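Local structure of PppA (Pseudomonas aeruginosa, 6JKV) at residues D78-I83 and L123-A128; A91-L96 and Q132-W137; R108-L113 and S117-T122. The protein probably removes phosphate from serine and threonine side chains as a manganese-binding PP2C-family phosphatase and is a key regulatory component of type VI secretion. All blocks are in the same frame, centred on the assembly; numbering follows the deposited sequence.

Contact 1: residues D78-I83 and L123-A128; sequences DTLRRI and LVLLAA
Leu80 overlaps Leu123 and Leu125 through a single methyl, CD1, which projects from helix 69-82 onto strand 120-129. The pairing belongs to the helical layer of the alpha-beta-beta-alpha sandwich of PP2C phosphatases, in which helices 69-82 and 89-114 lie against one face of a five-stranded antiparallel sheet. The backbones stay apart, the nearest CA atoms being those of Leu80 and Leu125 at 9.7 Å, and the contact is made by apolar side chains. Leu80 CD1 meets Leu123 CD1 tip to tip at 3.8 Å. Against Leu125 the same side chain lies at about a right angle. The two strand leucines reach this methyl with different torsions: Leu123 extends CG anti to its backbone N (chi1 174°), whereas in Leu125 CG sits between N and the carbonyl carbon (chi1 74°). Both strand side chains start toward the helix, and Val124 between them points to the other face of the sheet, where it touches Trp137. Neighbouring elements share the leucine layer. Val58 of strand 56-63 touches both Leu80 and Leu125, while Leu96 and Leu100 of helix 89-114 pack on Leu125 and Leu123, respectively. Leu123 lies about 8 Å, side chain to side chain, from the manganese ligand Asp61. The Leu80 methyl that meets Leu123 also touches the second strand leucine, with Leu80 CD1 4.0 Å from Leu125 CD2.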
loop_
_atom_site.group_PDB
_atom_site.type_symbol
_atom_site.label_atom_id
_atom_site.label_comp_id
_atom_site.label_asym_id
_atom_site.label_seq_id
_atom_site.Cartn_x
_atom_site.Cartn_y
_atom_site.Cartn_z
ATOM N N ASP A 78 3.889 -10.369 6.971
ATOM C CA ASP A 78 3.937 -11.347 8.089
ATOM C C ASP A 78 4.340 -10.667 9.400
ATOM O O ASP A 78 3.763 -11.035 10.443
ATOM C CB ASP A 78 4.901 -12.498 7.810
ATOM C CG ASP A 78 4.486 -13.380 6.645
ATOM O OD1 ASP A 78 3.306 -13.295 6.224
ATOM O OD2 ASP A 78 5.353 -14.131 6.148
ATOM N N THR A 79 5.327 -9.770 9.367
ATOM C CA THR A 79 5.782 -9.035 10.575
ATOM C C THR A 79 4.642 -8.143 11.083
ATOM O O THR A 79 4.414 -8.093 12.310
ATOM C CB THR A 79 7.057 -8.223 10.303
ATOM O OG1 THR A 79 8.085 -9.105 9.841
ATOM C CG2 THR A 79 7.525 -7.478 11.538
ATOM N N LEU A 80 3.934 -7.470 10.173
ATOM C CA LEU A 80 2.854 -6.535 10.575
ATOM C C LEU A 80 1.655 -7.338 11.081
ATOM O O LEU A 80 1.016 -6.897 12.053
ATOM C CB LEU A 80 2.491 -5.623 9.404
ATOM C CG LEU A 80 3.564 -4.594 9.042
ATOM C CD1 LEU A 80 2.991 -3.554 8.095
ATOM C CD2 LEU A 80 4.157 -3.926 10.283
ATOM N N ARG A 81 1.394 -8.506 10.493
ATOM C CA ARG A 81 0.247 -9.346 10.903
ATOM C C ARG A 81 0.433 -9.788 12.360
ATOM O O ARG A 81 -0.564 -9.808 13.106
ATOM C CB ARG A 81 0.082 -10.550 9.969
ATOM C CG ARG A 81 -1.238 -11.288 10.160
ATOM C CD ARG A 81 -1.212 -12.697 9.603
ATOM N NE ARG A 81 -1.377 -12.738 8.153
ATOM C CZ ARG A 81 -0.386 -12.914 7.272
ATOM N NH1 ARG A 81 0.870 -13.079 7.675
ATOM N NH2 ARG A 81 -0.660 -12.952 5.978
ATOM N N ARG A 82 1.663 -10.101 12.771
ATOM C CA ARG A 82 1.901 -10.716 14.098
ATOM C C ARG A 82 1.816 -9.656 15.202
ATOM O O ARG A 82 1.741 -10.042 16.382
ATOM C CB ARG A 82 3.232 -11.470 14.124
ATOM C CG ARG A 82 4.414 -10.708 14.701
ATOM C CD ARG A 82 5.507 -11.691 15.096
ATOM N NE ARG A 82 5.575 -12.791 14.141
ATOM C CZ ARG A 82 6.153 -12.721 12.940
ATOM N NH1 ARG A 82 6.753 -11.608 12.547
ATOM N NH2 ARG A 82 6.144 -13.772 12.136
ATOM N N ILE A 83 1.841 -8.369 14.865
ATOM C CA ILE A 83 1.799 -7.291 15.891
ATOM C C ILE A 83 0.443 -7.318 16.593
ATOM O O ILE A 83 -0.596 -7.279 15.944
ATOM C CB ILE A 83 2.091 -5.919 15.273
ATOM C CG1 ILE A 83 3.555 -5.833 14.832
ATOM C CG2 ILE A 83 1.707 -4.805 16.243
ATOM C CD1 ILE A 83 3.877 -4.587 14.060
ATOM N N LEU A 123 5.880 0.300 0.923
ATOM C CA LEU A 123 4.807 -0.018 1.878
ATOM C C LEU A 123 3.782 1.102 1.870
ATOM O O LEU A 123 4.184 2.259 1.819
ATOM C CB LEU A 123 5.389 -0.202 3.279
ATOM C CG LEU A 123 4.317 -0.398 4.345
ATOM C CD1 LEU A 123 4.566 -1.662 5.139
ATOM C CD2 LEU A 123 4.209 0.818 5.245
ATOM N N VAL A 124 2.508 0.734 1.934
ATOM C CA VAL A 124 1.405 1.653 2.313
ATOM C C VAL A 124 0.477 0.861 3.229
ATOM O O VAL A 124 0.087 -0.263 2.865
ATOM C CB VAL A 124 0.679 2.234 1.083
ATOM C CG1 VAL A 124 0.140 1.160 0.161
ATOM C CG2 VAL A 124 -0.433 3.180 1.496
ATOM N N LEU A 125 0.187 1.401 4.404
ATOM C CA LEU A 125 -0.752 0.761 5.346
ATOM C C LEU A 125 -1.765 1.808 5.798
ATOM O O LEU A 125 -1.476 3.013 5.721
ATOM C CB LEU A 125 -0.004 0.090 6.508
ATOM C CG LEU A 125 0.596 0.977 7.597
ATOM C CD1 LEU A 125 -0.406 1.261 8.708
ATOM C CD2 LEU A 125 1.838 0.318 8.184
ATOM N N LEU A 126 -2.943 1.321 6.173
ATOM C CA LEU A 126 -3.970 2.095 6.899
ATOM C C LEU A 126 -4.338 1.300 8.150
ATOM O O LEU A 126 -4.606 0.098 8.033
ATOM C CB LEU A 126 -5.174 2.328 5.984
ATOM C CG LEU A 126 -6.413 2.912 6.656
ATOM C CD1 LEU A 126 -6.241 4.407 6.870
ATOM C CD2 LEU A 126 -7.665 2.617 5.842
ATOM N N ALA A 127 -4.306 1.947 9.307
ATOM C CA ALA A 127 -4.755 1.371 10.587
ATOM C C ALA A 127 -5.889 2.240 11.117
ATOM O O ALA A 127 -5.743 3.477 11.092
ATOM C CB ALA A 127 -3.611 1.300 11.560
ATOM N N ALA A 128 -6.983 1.617 11.542
ATOM C CA ALA A 128 -8.208 2.322 11.959
ATOM C C ALA A 128 -8.627 1.838 13.342
ATOM O O ALA A 128 -8.499 0.633 13.629
ATOM C CB ALA A 128 -9.310 2.125 10.945
#

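Contact 2: residues A91-L96 and Q132-W137; sequences AYVGAL and QASCLW
Helix segment 91-96 and strand segment 132-137 run almost parallel, their axes 14° apart in direction and 9.9 Å apart at closest approach, and the CA atoms of Val93 and Ser134 come within 7.3 Å. Val93 faces the strand and divides its two methyls between two strand residues. CG2 packs against Ser134, 3.6 Å from Ser134 CB and at the same separation from Ser134 OG, so the serine offers its CB and hydroxyl together to an apolar group. CG1, placed anti to the backbone N of Val93 (chi1 165°), goes to Leu136 instead and lies 4.0 Å from Leu136 CD1. The side chains of Val93 and Leu136 are inclined to one another, and the leucine methyl also reaches Leu96, one helical turn on, at 4.1 Å from Leu96 CB. Leu136 CD1 therefore sits against both helix residues that face the strand.

Ser134 and Leu136 alternate with Ala133 and Cys135, whose CB atoms point away from the helix. This is how a strand in the PP2C alpha-beta-beta-alpha sandwich serves two layers, one face meeting the helices and the other the interior between the sheets. Leu125 of the adjacent strand 120-129 touches both Leu96 and Leu136, and Glu198 of strand 197-202 lies against Val93 and Leu136 too. Tyr92 turns instead to strand 120-129, touching Ala127, and makes a cation-pi contact with Arg129. On one face of the Tyr92 ring, offset toward the rim, Leu96 CD1 stands 4.1 Å above the plane.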
loop_
_atom_site.group_PDB
_atom_site.type_symbol
_atom_site.label_atom_id
_atom_site.label_comp_id
_atom_site.label_asym_id
_atom_site.label_seq_id
_atom_site.Cartn_x
_atom_site.Cartn_y
_atom_site.Cartn_z
ATOM N N ALA A 91 -0.619 4.116 19.926
ATOM C CA ALA A 91 0.292 3.061 20.425
ATOM C C ALA A 91 0.465 1.997 19.342
ATOM O O ALA A 91 1.604 1.556 19.125
ATOM C CB ALA A 91 -0.214 2.458 21.713
ATOM N N TYR A 92 -0.634 1.609 18.693
ATOM C CA TYR A 92 -0.625 0.636 17.576
ATOM C C TYR A 92 0.306 1.153 16.477
ATOM O O TYR A 92 1.175 0.401 16.025
ATOM C CB TYR A 92 -2.044 0.372 17.069
ATOM C CG TYR A 92 -2.157 -0.794 16.122
ATOM C CD1 TYR A 92 -1.492 -1.990 16.359
ATOM C CD2 TYR A 92 -2.966 -0.721 15.002
ATOM C CE1 TYR A 92 -1.609 -3.069 15.498
ATOM C CE2 TYR A 92 -3.088 -1.788 14.128
ATOM C CZ TYR A 92 -2.415 -2.967 14.380
ATOM O OH TYR A 92 -2.553 -4.017 13.528
ATOM N N VAL A 93 0.162 2.429 16.115
ATOM C CA VAL A 93 0.965 3.067 15.033
ATOM C C VAL A 93 2.444 3.053 15.427
ATOM O O VAL A 93 3.270 2.740 14.547
ATOM C CB VAL A 93 0.463 4.487 14.717
ATOM C CG1 VAL A 93 1.470 5.279 13.905
ATOM C CG2 VAL A 93 -0.884 4.434 14.015
ATOM N N GLY A 94 2.763 3.366 16.689
ATOM C CA GLY A 94 4.133 3.243 17.217
ATOM C C GLY A 94 4.688 1.839 17.026
ATOM O O GLY A 94 5.851 1.709 16.585
ATOM N N ALA A 95 3.880 0.817 17.320
ATOM C CA ALA A 95 4.280 -0.604 17.198
ATOM C C ALA A 95 4.496 -0.953 15.724
ATOM O O ALA A 95 5.454 -1.694 15.439
ATOM C CB ALA A 95 3.250 -1.511 17.834
ATOM N N LEU A 96 3.646 -0.437 14.824
ATOM C CA LEU A 96 3.792 -0.666 13.364
ATOM C C LEU A 96 5.120 -0.076 12.887
ATOM O O LEU A 96 5.842 -0.773 12.140
ATOM C CB LEU A 96 2.618 -0.045 12.607
ATOM C CG LEU A 96 1.245 -0.655 12.888
ATOM C CD1 LEU A 96 0.151 0.275 12.404
ATOM C CD2 LEU A 96 1.104 -2.021 12.235
ATOM N N GLN A 132 -11.009 7.270 14.028
ATOM C CA GLN A 132 -9.655 7.761 13.682
ATOM C C GLN A 132 -8.916 6.678 12.907
ATOM O O GLN A 132 -9.115 5.472 13.182
ATOM C CB GLN A 132 -8.863 8.208 14.909
ATOM C CG GLN A 132 -9.216 7.465 16.184
ATOM C CD GLN A 132 -8.708 8.200 17.400
ATOM O OE1 GLN A 132 -8.931 9.405 17.543
ATOM N NE2 GLN A 132 -8.001 7.482 18.266
ATOM N N ALA A 133 -8.101 7.115 11.955
ATOM C CA ALA A 133 -7.229 6.224 11.178
ATOM C C ALA A 133 -5.887 6.908 10.961
ATOM O O ALA A 133 -5.806 8.136 11.107
ATOM C CB ALA A 133 -7.888 5.837 9.876
ATOM N N SER A 134 -4.868 6.104 10.690
ATOM C CA SER A 134 -3.501 6.563 10.368
ATOM C C SER A 134 -3.034 5.837 9.114
ATOM O O SER A 134 -3.297 4.631 8.991
ATOM C CB SER A 134 -2.563 6.337 11.519
ATOM O OG SER A 134 -2.970 7.073 12.660
ATOM N N CYS A 135 -2.374 6.561 8.218
ATOM C CA CYS A 135 -1.683 5.991 7.045
ATOM C C CYS A 135 -0.180 6.139 7.266
ATOM O O CYS A 135 0.280 7.255 7.568
ATOM C CB CYS A 135 -2.116 6.679 5.759
ATOM S SG CYS A 135 -1.119 6.229 4.316
ATOM N N LEU A 136 0.547 5.032 7.150
ATOM C CA LEU A 136 2.027 5.035 7.088
ATOM C C LEU A 136 2.426 4.541 5.701
ATOM O O LEU A 136 1.838 3.556 5.224
ATOM C CB LEU A 136 2.603 4.124 8.171
ATOM C CG LEU A 136 2.451 4.608 9.609
ATOM C CD1 LEU A 136 2.697 3.468 10.591
ATOM C CD2 LEU A 136 3.381 5.777 9.891
ATOM N N TRP A 137 3.387 5.199 5.067
ATOM C CA TRP A 137 3.843 4.764 3.727
ATOM C C TRP A 137 5.296 5.162 3.482
ATOM O O TRP A 137 5.811 6.127 4.096
ATOM C CB TRP A 137 2.911 5.298 2.637
ATOM C CG TRP A 137 3.275 6.651 2.114
ATOM C CD1 TRP A 137 4.041 6.920 1.017
ATOM C CD2 TRP A 137 2.867 7.927 2.642
ATOM N NE1 TRP A 137 4.145 8.272 0.830
ATOM C CE2 TRP A 137 3.431 8.912 1.807
ATOM C CE3 TRP A 137 2.084 8.332 3.731
ATOM C CZ2 TRP A 137 3.237 10.274 2.032
ATOM C CZ3 TRP A 137 1.893 9.678 3.950
ATOM C CH2 TRP A 137 2.456 10.635 3.105
#

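Contact 3: residues R108-L113 and S117-T122; sequences RQEAGL and SVMGST
In the short return from helix 89-114 to strand 120-129, Met119 folds back from just before the strand and packs against the last turns of the helix. Ala111 CA and Met119 CA, 6.1 Å apart, are the nearest CA pair between the two segments. Ala111 CB is the main point of touch: it lies 3.8 Å from Met119 SD and 3.9 Å from Met119 CB, so the start and the sulfur of the methionine chain both rest against one small methyl. Met119 SD also passes 3.8 Å from Ala111 N. The chain reaches there fully extended over its first two torsions, CG being anti to the backbone N (chi1 -179°), and bends only at the third (chi3 -67°). Glu110 adds its aliphatic part, with CG 4.1 Å from Met119 SD and the two side chains inclined to each other. The glutamate bends about CB-CG (chi2), turning its carboxylate to salt bridges with Arg114 and Arg106 of the same helix. Val72 of helix 69-82 and Val107 also touch Met119, which is buried.

Further along, Ser121 OG donates to Thr122 O at 2.8 Å, in the carbonyl plane and on a lone pair, with a C=O...donor angle of 135°. Thr122 OG1 is hydrogen-bonded to Asp61 N and Ser141 OG, so Thr122 is bonded to the backbone of a manganese ligand. The return is a helix-to-strand connection of the PP2C alpha-beta-beta-alpha sandwich, whose strand 120-129 runs beside strand 56-63, the carrier of Asp61.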
loop_
_atom_site.group_PDB
_atom_site.type_symbol
_atom_site.label_atom_id
_atom_site.label_comp_id
_atom_site.label_asym_id
_atom_site.label_seq_id
_atom_site.Cartn_x
_atom_site.Cartn_y
_atom_site.Cartn_z
ATOM N N ARG A 108 18.230 -5.188 5.112
ATOM C CA ARG A 108 19.568 -4.590 4.878
ATOM C C ARG A 108 20.659 -5.636 5.119
ATOM O O ARG A 108 21.529 -5.792 4.252
ATOM C CB ARG A 108 19.790 -3.383 5.789
ATOM C CG ARG A 108 18.959 -2.170 5.404
ATOM C CD ARG A 108 19.380 -1.551 4.090
ATOM N NE ARG A 108 20.581 -0.741 4.240
ATOM C CZ ARG A 108 21.107 0.012 3.282
ATOM N NH1 ARG A 108 20.538 0.063 2.089
ATOM N NH2 ARG A 108 22.203 0.714 3.518
ATOM N N GLN A 109 20.592 -6.323 6.258
ATOM C CA GLN A 109 21.545 -7.397 6.639
ATOM C C GLN A 109 21.574 -8.471 5.540
ATOM O O GLN A 109 22.684 -8.827 5.087
ATOM C CB GLN A 109 21.158 -7.979 8.001
ATOM C CG GLN A 109 21.837 -9.305 8.334
ATOM C CD GLN A 109 20.988 -10.170 9.234
ATOM O OE1 GLN A 109 19.854 -10.497 8.899
ATOM N NE2 GLN A 109 21.534 -10.559 10.378
ATOM N N GLU A 110 20.400 -8.960 5.117
ATOM C CA GLU A 110 20.295 -10.082 4.149
ATOM C C GLU A 110 20.850 -9.648 2.787
ATOM O O GLU A 110 21.597 -10.433 2.170
ATOM C CB GLU A 110 18.848 -10.571 4.032
ATOM C CG GLU A 110 18.683 -11.760 3.099
ATOM C CD GLU A 110 19.293 -13.054 3.610
ATOM O OE1 GLU A 110 19.496 -13.170 4.827
ATOM O OE2 GLU A 110 19.584 -13.936 2.778
ATOM N N ALA A 111 20.496 -8.442 2.334
ATOM C CA ALA A 111 20.920 -7.913 1.019
ATOM C C ALA A 111 22.444 -7.744 1.013
ATOM O O ALA A 111 23.093 -8.141 0.016
ATOM C CB ALA A 111 20.205 -6.615 0.714
ATOM N N GLY A 112 22.998 -7.189 2.093
ATOM C CA GLY A 112 24.451 -7.064 2.276
ATOM C C GLY A 112 25.127 -8.418 2.176
ATOM O O GLY A 112 26.111 -8.537 1.418
ATOM N N LEU A 113 24.591 -9.418 2.881
ATOM C CA LEU A 113 25.142 -10.795 2.891
ATOM C C LEU A 113 25.170 -11.352 1.463
ATOM O O LEU A 113 26.223 -11.860 1.045
ATOM C CB LEU A 113 24.309 -11.692 3.808
ATOM C CG LEU A 113 24.609 -13.190 3.698
ATOM C CD1 LEU A 113 26.055 -13.496 4.086
ATOM C CD2 LEU A 113 23.644 -14.002 4.548
ATOM N N SER A 117 22.218 -6.055 -5.608
ATOM C CA SER A 117 22.006 -4.600 -5.794
ATOM C C SER A 117 20.581 -4.209 -5.399
ATOM O O SER A 117 20.424 -3.138 -4.799
ATOM C CB SER A 117 22.316 -4.197 -7.207
ATOM O OG SER A 117 23.704 -4.337 -7.476
ATOM N N VAL A 118 19.591 -5.050 -5.699
ATOM C CA VAL A 118 18.152 -4.714 -5.471
ATOM C C VAL A 118 17.532 -5.742 -4.526
ATOM O O VAL A 118 17.493 -6.936 -4.883
ATOM C CB VAL A 118 17.360 -4.633 -6.789
ATOM C CG1 VAL A 118 15.984 -4.027 -6.557
ATOM C CG2 VAL A 118 18.114 -3.848 -7.848
ATOM N N MET A 119 17.055 -5.276 -3.374
ATOM C CA MET A 119 16.256 -6.095 -2.434
ATOM C C MET A 119 15.481 -5.145 -1.521
ATOM O O MET A 119 16.062 -4.582 -0.581
ATOM C CB MET A 119 17.141 -7.033 -1.612
ATOM C CG MET A 119 16.357 -7.919 -0.647
ATOM S SD MET A 119 17.387 -9.091 0.269
ATOM C CE MET A 119 17.938 -10.185 -1.036
ATOM N N GLY A 120 14.208 -4.937 -1.824
ATOM C CA GLY A 120 13.378 -4.043 -1.016
ATOM C C GLY A 120 11.918 -4.158 -1.367
ATOM O O GLY A 120 11.534 -5.023 -2.177
ATOM N N SER A 121 11.119 -3.293 -0.766
ATOM C CA SER A 121 9.671 -3.229 -1.028
ATOM C C SER A 121 9.139 -1.894 -0.536
ATOM O O SER A 121 9.561 -1.424 0.529
ATOM C CB SER A 121 8.935 -4.381 -0.395
ATOM O OG SER A 121 7.528 -4.202 -0.500
ATOM N N THR A 122 8.246 -1.304 -1.316
ATOM C CA THR A 122 7.446 -0.152 -0.860
ATOM C C THR A 122 6.479 -0.642 0.218
ATOM O O THR A 122 6.294 -1.874 0.398
ATOM C CB THR A 122 6.702 0.507 -2.023
ATOM O OG1 THR A 122 5.549 -0.309 -2.245
ATOM C CG2 THR A 122 7.555 0.620 -3.270
#

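After its first three strands, the chain passes through helix 69-82, helix 89-114, strand 120-129 and strand 132-138. Contact 1 closes a loop of 39 residues between helix 69-82 and strand 120-129; contact 2 closes one of 35 between the second helix and strand 132-138. Their segments alternate along the chain, so these loops cross, and their strands are antiparallel neighbours in one sheet, the contact centres only 8 Å apart. Contact 3 spans just three residues and is nested inside both loops; its centre lies 20 Å from that of contact 1 and 24 Å from that of contact 2. Contacts 1 and 2 tie the two helices to the sheet, and contact 3 joins the C-terminal end of helix 89-114 to the lead-in of strand 120-129.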